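Local structure of putative uncharacterized protein (Chaetomium thermophilum, 5T8V) at residues A[291-296]-A[409-414]; A[295-298]-A[302-305]. The protein probably acts as a cohesin loader that binds chromatin, this chain being the C-terminal HEAT-repeat part of the Scc2 protein. All coordinates share one frame; numbering follows the deposited sequence.

Contact 1 (A[291-296]-A[409-414]); sequences RARTFK and VEDFIT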
loop_
_atom_site.group_PDB
_atom_site.type_symbol
_atom_site.label_atom_id
_atom_site.label_comp_id
_atom_site.label_asym_id
_atom_site.label_seq_id
_atom_site.Cartn_x
_atom_site.Cartn_y
_atom_site.Cartn_z
ATOM N N ARG A 291 -25.453 -19.782 12.514
ATOM C CA ARG A 291 -24.193 -19.785 11.779
ATOM C C ARG A 291 -22.973 -19.816 12.691
ATOM O O ARG A 291 -21.849 -19.907 12.185
ATOM C CB ARG A 291 -24.109 -18.552 10.874
ATOM C CG ARG A 291 -25.200 -18.469 9.817
ATOM C CD ARG A 291 -24.995 -17.253 8.928
ATOM N NE ARG A 291 -26.151 -16.980 8.078
ATOM C CZ ARG A 291 -26.244 -15.940 7.253
ATOM N NH1 ARG A 291 -25.249 -15.068 7.160
ATOM N NH2 ARG A 291 -27.336 -15.771 6.518
ATOM N N ALA A 292 -23.158 -19.732 14.006
ATOM C CA ALA A 292 -22.033 -19.789 14.923
ATOM C C ALA A 292 -21.284 -21.111 14.772
ATOM O O ALA A 292 -21.832 -22.127 14.333
ATOM C CB ALA A 292 -22.511 -19.617 16.365
ATOM N N ARG A 293 -20.005 -21.085 15.144
ATOM C CA ARG A 293 -19.130 -22.253 15.033
ATOM C C ARG A 293 -19.305 -23.092 16.293
ATOM O O ARG A 293 -18.633 -22.887 17.305
ATOM C CB ARG A 293 -17.685 -21.818 14.831
ATOM C CG ARG A 293 -17.503 -20.833 13.683
ATOM C CD ARG A 293 -16.053 -20.428 13.518
ATOM N NE ARG A 293 -15.858 -19.544 12.369
ATOM C CZ ARG A 293 -15.934 -18.217 12.411
ATOM N NH1 ARG A 293 -16.204 -17.589 13.549
ATOM N NH2 ARG A 293 -15.736 -17.511 11.304
ATOM N N THR A 294 -20.223 -24.056 16.225
ATOM C CA THR A 294 -20.598 -24.868 17.375
ATOM C C THR A 294 -20.140 -26.318 17.251
ATOM O O THR A 294 -20.587 -27.166 18.030
ATOM C CB THR A 294 -22.117 -24.822 17.572
ATOM O OG1 THR A 294 -22.766 -25.503 16.490
ATOM C CG2 THR A 294 -22.608 -23.380 17.622
ATOM N N PHE A 295 -19.264 -26.623 16.298
ATOM C CA PHE A 295 -18.756 -27.979 16.089
ATOM C C PHE A 295 -17.308 -28.010 16.567
ATOM O O PHE A 295 -16.406 -27.522 15.881
ATOM C CB PHE A 295 -18.875 -28.378 14.622
ATOM C CG PHE A 295 -18.573 -29.825 14.357
ATOM C CD1 PHE A 295 -19.568 -30.783 14.446
ATOM C CD2 PHE A 295 -17.297 -30.227 14.006
ATOM C CE1 PHE A 295 -19.294 -32.109 14.197
ATOM C CE2 PHE A 295 -17.019 -31.557 13.754
ATOM C CZ PHE A 295 -18.018 -32.498 13.850
ATOM N N LYS A 296 -17.090 -28.584 17.747
ATOM C CA LYS A 296 -15.765 -28.604 18.347
ATOM C C LYS A 296 -14.922 -29.714 17.737
ATOM O O LYS A 296 -15.398 -30.833 17.527
ATOM C CB LYS A 296 -15.862 -28.800 19.859
ATOM C CG LYS A 296 -16.762 -27.798 20.568
ATOM C CD LYS A 296 -16.257 -26.371 20.417
ATOM C CE LYS A 296 -17.158 -25.393 21.156
ATOM N NZ LYS A 296 -16.696 -23.983 21.027
ATOM N N VAL A 409 -14.864 -20.154 3.972
ATOM C CA VAL A 409 -13.427 -19.990 3.784
ATOM C C VAL A 409 -12.715 -19.984 5.129
ATOM O O VAL A 409 -11.677 -20.630 5.298
ATOM C CB VAL A 409 -13.133 -18.713 2.975
ATOM C CG1 VAL A 409 -11.632 -18.433 2.926
ATOM C CG2 VAL A 409 -13.680 -18.854 1.562
ATOM N N GLU A 410 -13.263 -19.267 6.109
ATOM C CA GLU A 410 -12.632 -19.214 7.424
ATOM C C GLU A 410 -12.517 -20.606 8.034
ATOM O O GLU A 410 -11.458 -20.986 8.552
ATOM C CB GLU A 410 -13.418 -18.280 8.343
ATOM C CG GLU A 410 -13.233 -16.803 8.025
ATOM C CD GLU A 410 -14.067 -15.905 8.920
ATOM O OE1 GLU A 410 -15.223 -15.602 8.554
ATOM O OE2 GLU A 410 -13.567 -15.513 9.996
ATOM N N ASP A 411 -13.596 -21.391 7.974
ATOM C CA ASP A 411 -13.547 -22.735 8.543
ATOM C C ASP A 411 -12.556 -23.620 7.794
ATOM O O ASP A 411 -11.806 -24.385 8.413
ATOM C CB ASP A 411 -14.940 -23.358 8.537
ATOM C CG ASP A 411 -15.838 -22.777 9.609
ATOM O OD1 ASP A 411 -15.570 -21.645 10.059
ATOM O OD2 ASP A 411 -16.806 -23.454 10.008
ATOM N N PHE A 412 -12.536 -23.533 6.461
ATOM C CA PHE A 412 -11.586 -24.324 5.686
ATOM C C PHE A 412 -10.151 -23.972 6.057
ATOM O O PHE A 412 -9.308 -24.860 6.222
ATOM C CB PHE A 412 -11.819 -24.109 4.188
ATOM C CG PHE A 412 -13.201 -24.489 3.717
ATOM C CD1 PHE A 412 -13.980 -25.382 4.433
ATOM C CD2 PHE A 412 -13.717 -23.951 2.548
ATOM C CE1 PHE A 412 -15.246 -25.726 3.995
ATOM C CE2 PHE A 412 -14.980 -24.293 2.105
ATOM C CZ PHE A 412 -15.745 -25.180 2.828
ATOM N N ILE A 413 -9.851 -22.678 6.186
ATOM C CA ILE A 413 -8.524 -22.259 6.631
ATOM C C ILE A 413 -8.213 -22.863 7.993
ATOM O O ILE A 413 -7.119 -23.390 8.224
ATOM C CB ILE A 413 -8.428 -20.722 6.670
ATOM C CG1 ILE A 413 -8.676 -20.116 5.283
ATOM C CG2 ILE A 413 -7.072 -20.284 7.213
ATOM C CD1 ILE A 413 -7.610 -20.397 4.265
ATOM N N THR A 414 -9.170 -22.786 8.921
ATOM C CA THR A 414 -8.951 -23.345 10.251
ATOM C C THR A 414 -8.532 -24.806 10.173
ATOM O O THR A 414 -7.658 -25.252 10.926
ATOM C CB THR A 414 -10.217 -23.193 11.097
ATOM O OG1 THR A 414 -10.439 -21.806 11.378
ATOM C CG2 THR A 414 -10.099 -23.958 12.416
#

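Contact 2 (A[295-298]-A[302-305]); sequences FKLA and SIQP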
loop_
_atom_site.group_PDB
_atom_site.type_symbol
_atom_site.label_atom_id
_atom_site.label_comp_id
_atom_site.label_asym_id
_atom_site.label_seq_id
_atom_site.Cartn_x
_atom_site.Cartn_y
_atom_site.Cartn_z
ATOM N N PHE A 295 -19.264 -26.623 16.298
ATOM C CA PHE A 295 -18.756 -27.979 16.089
ATOM C C PHE A 295 -17.308 -28.010 16.567
ATOM O O PHE A 295 -16.406 -27.522 15.881
ATOM C CB PHE A 295 -18.875 -28.378 14.622
ATOM C CG PHE A 295 -18.573 -29.825 14.357
ATOM C CD1 PHE A 295 -19.568 -30.783 14.446
ATOM C CD2 PHE A 295 -17.297 -30.227 14.006
ATOM C CE1 PHE A 295 -19.294 -32.109 14.197
ATOM C CE2 PHE A 295 -17.019 -31.557 13.754
ATOM C CZ PHE A 295 -18.018 -32.498 13.850
ATOM N N LYS A 296 -17.090 -28.584 17.747
ATOM C CA LYS A 296 -15.765 -28.604 18.347
ATOM C C LYS A 296 -14.922 -29.714 17.737
ATOM O O LYS A 296 -15.398 -30.833 17.527
ATOM C CB LYS A 296 -15.862 -28.800 19.859
ATOM C CG LYS A 296 -16.762 -27.798 20.568
ATOM C CD LYS A 296 -16.257 -26.371 20.417
ATOM C CE LYS A 296 -17.158 -25.393 21.156
ATOM N NZ LYS A 296 -16.696 -23.983 21.027
ATOM N N LEU A 297 -13.665 -29.396 17.454
ATOM C CA LEU A 297 -12.713 -30.358 16.923
ATOM C C LEU A 297 -11.771 -30.820 18.027
ATOM O O LEU A 297 -11.532 -30.106 19.004
ATOM C CB LEU A 297 -11.905 -29.750 15.776
ATOM C CG LEU A 297 -12.721 -29.158 14.625
ATOM C CD1 LEU A 297 -11.798 -28.503 13.610
ATOM C CD2 LEU A 297 -13.584 -30.225 13.965
ATOM N N ALA A 298 -11.236 -32.030 17.857
ATOM C CA ALA A 298 -10.333 -32.596 18.855
ATOM C C ALA A 298 -9.219 -31.617 19.208
ATOM O O ALA A 298 -8.913 -31.404 20.386
ATOM C CB ALA A 298 -9.751 -33.913 18.343
ATOM N N SER A 302 -12.820 -24.689 16.441
ATOM C CA SER A 302 -14.252 -24.836 16.230
ATOM C C SER A 302 -14.627 -24.360 14.836
ATOM O O SER A 302 -14.098 -23.357 14.347
ATOM C CB SER A 302 -15.044 -24.050 17.278
ATOM O OG SER A 302 -14.642 -24.409 18.589
ATOM N N ILE A 303 -15.542 -25.095 14.204
ATOM C CA ILE A 303 -16.100 -24.744 12.906
ATOM C C ILE A 303 -17.611 -24.888 12.996
ATOM O O ILE A 303 -18.142 -25.532 13.901
ATOM C CB ILE A 303 -15.540 -25.625 11.769
ATOM C CG1 ILE A 303 -15.670 -27.107 12.135
ATOM C CG2 ILE A 303 -14.091 -25.259 11.481
ATOM C CD1 ILE A 303 -15.310 -28.056 11.015
ATOM N N GLN A 304 -18.306 -24.271 12.048
ATOM C CA GLN A 304 -19.746 -24.481 12.022
ATOM C C GLN A 304 -20.058 -25.850 11.417
ATOM O O GLN A 304 -19.369 -26.291 10.493
ATOM C CB GLN A 304 -20.451 -23.377 11.235
ATOM C CG GLN A 304 -19.899 -23.112 9.855
ATOM C CD GLN A 304 -20.716 -22.086 9.095
ATOM O OE1 GLN A 304 -21.856 -21.791 9.455
ATOM N NE2 GLN A 304 -20.131 -21.529 8.040
ATOM N N PRO A 305 -21.087 -26.540 11.917
ATOM C CA PRO A 305 -21.276 -27.949 11.530
ATOM C C PRO A 305 -21.487 -28.153 10.041
ATOM O O PRO A 305 -21.103 -29.204 9.510
ATOM C CB PRO A 305 -22.513 -28.363 12.340
ATOM C CG PRO A 305 -23.253 -27.097 12.565
ATOM C CD PRO A 305 -22.204 -26.040 12.735
#

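Contact 1 (A[291-296]-A[409-414])
Arg293 alone reaches from the segment 291-296, at a loop position, to the helical segment 409-414, and its guanidinium meets two acids that follow each other on the helix. The side chain runs extended from CG to NE, and a chi4 of 90° sets the guanidinium plane roughly at right angles to the plane of that extended chain. NE then donates to OD1 of Asp411 over 3.1 Å, with an N-H...O angle of 154°. OD1 accepts the bond through its syn lone pair and lies in the guanidinium plane, at the edge of the group. The second salt bridge is made by NH2, 3.2 Å from OE2 of Glu410, which comes in obliquely, the carboxylate turned 73° against the guanidinium. A leucine in place of Arg293 would probably leave Asp411 OD1 and Glu410 without their positive mate and cut the polar tie to the helix. OD2 of Asp411 is held by the backbone N of Gln304 and by Ser307 OG. Further along, Thr294 O accepts from Arg254 of helix 247-267, and Phe295 begins the strand paired with 302-303. Helix 402-414 meets this segment through Glu410 and Asp411, while its Phe412 touches Met311 of helix 305-315 and Leu427 and Leu428 of helix 423-440.

Contact 2 (A[295-298]-A[302-305])
Phe295 and Ile303 form an antiparallel hydrogen-bonded pair, their CA atoms 5.3 Å apart, and each backbone both gives and takes. Phe295 N donates to Ile303 O at 2.9 Å, while Ile303 N returns a straighter bond to Phe295 O, 3.1 Å long with an N-H...O angle of 170°. One step on, Lys296 and Ser302 face each other as a non-hydrogen-bonded pair, and Ser302 CA sends a CA-H...O contact to the same Phe295 O. The two strands are the arms of a very small beta hairpin, two residues to each arm, in a mainly helical HEAT-repeat protein. Phe295 and Ile303 put their side chains on one face, side by side and pointing the same way, with Phe295 CD2 4.0 Å from Ile303 CG1. Leu297 comes in across the isoleucine at about a right angle, bringing its CD2 to 4.0 Å from Ile303 CD1. At the other end Phe295 CB meets Pro305 CB at 4.3 Å, where Gln304 occupies the N-cap position of the helix that starts with the proline. Beyond the hairpin this apolar face is continued by Met258 against Phe295, Ala308 touching both Phe295 and Ile303, and Trp421 against Leu297. On the reverse face the Lys296 chain bends at its second torsion (-62°), which brings NZ back to donate to Ser302 OG at 3.2 Å.

Contacts 1 and 2 have centres about 6 Å apart and share Phe295 and Lys296, so the loop that carries the arginine in contact 1 runs directly into the first strand of contact 2. Asp411 ties them most closely: while one carboxylate oxygen serves contact 1, the other reaches the second segment of contact 2, with 2.7 Å from Asp411 OD2 to Gln304 N at the start of helix 305-315. Packing adds to this, since Arg293 CB comes within 3.6 Å of Ile303 C. The hairpin is thereby joined to helix 402-414 through the residues flanking its two strands, Arg293 ahead of the first and Gln304 after the second.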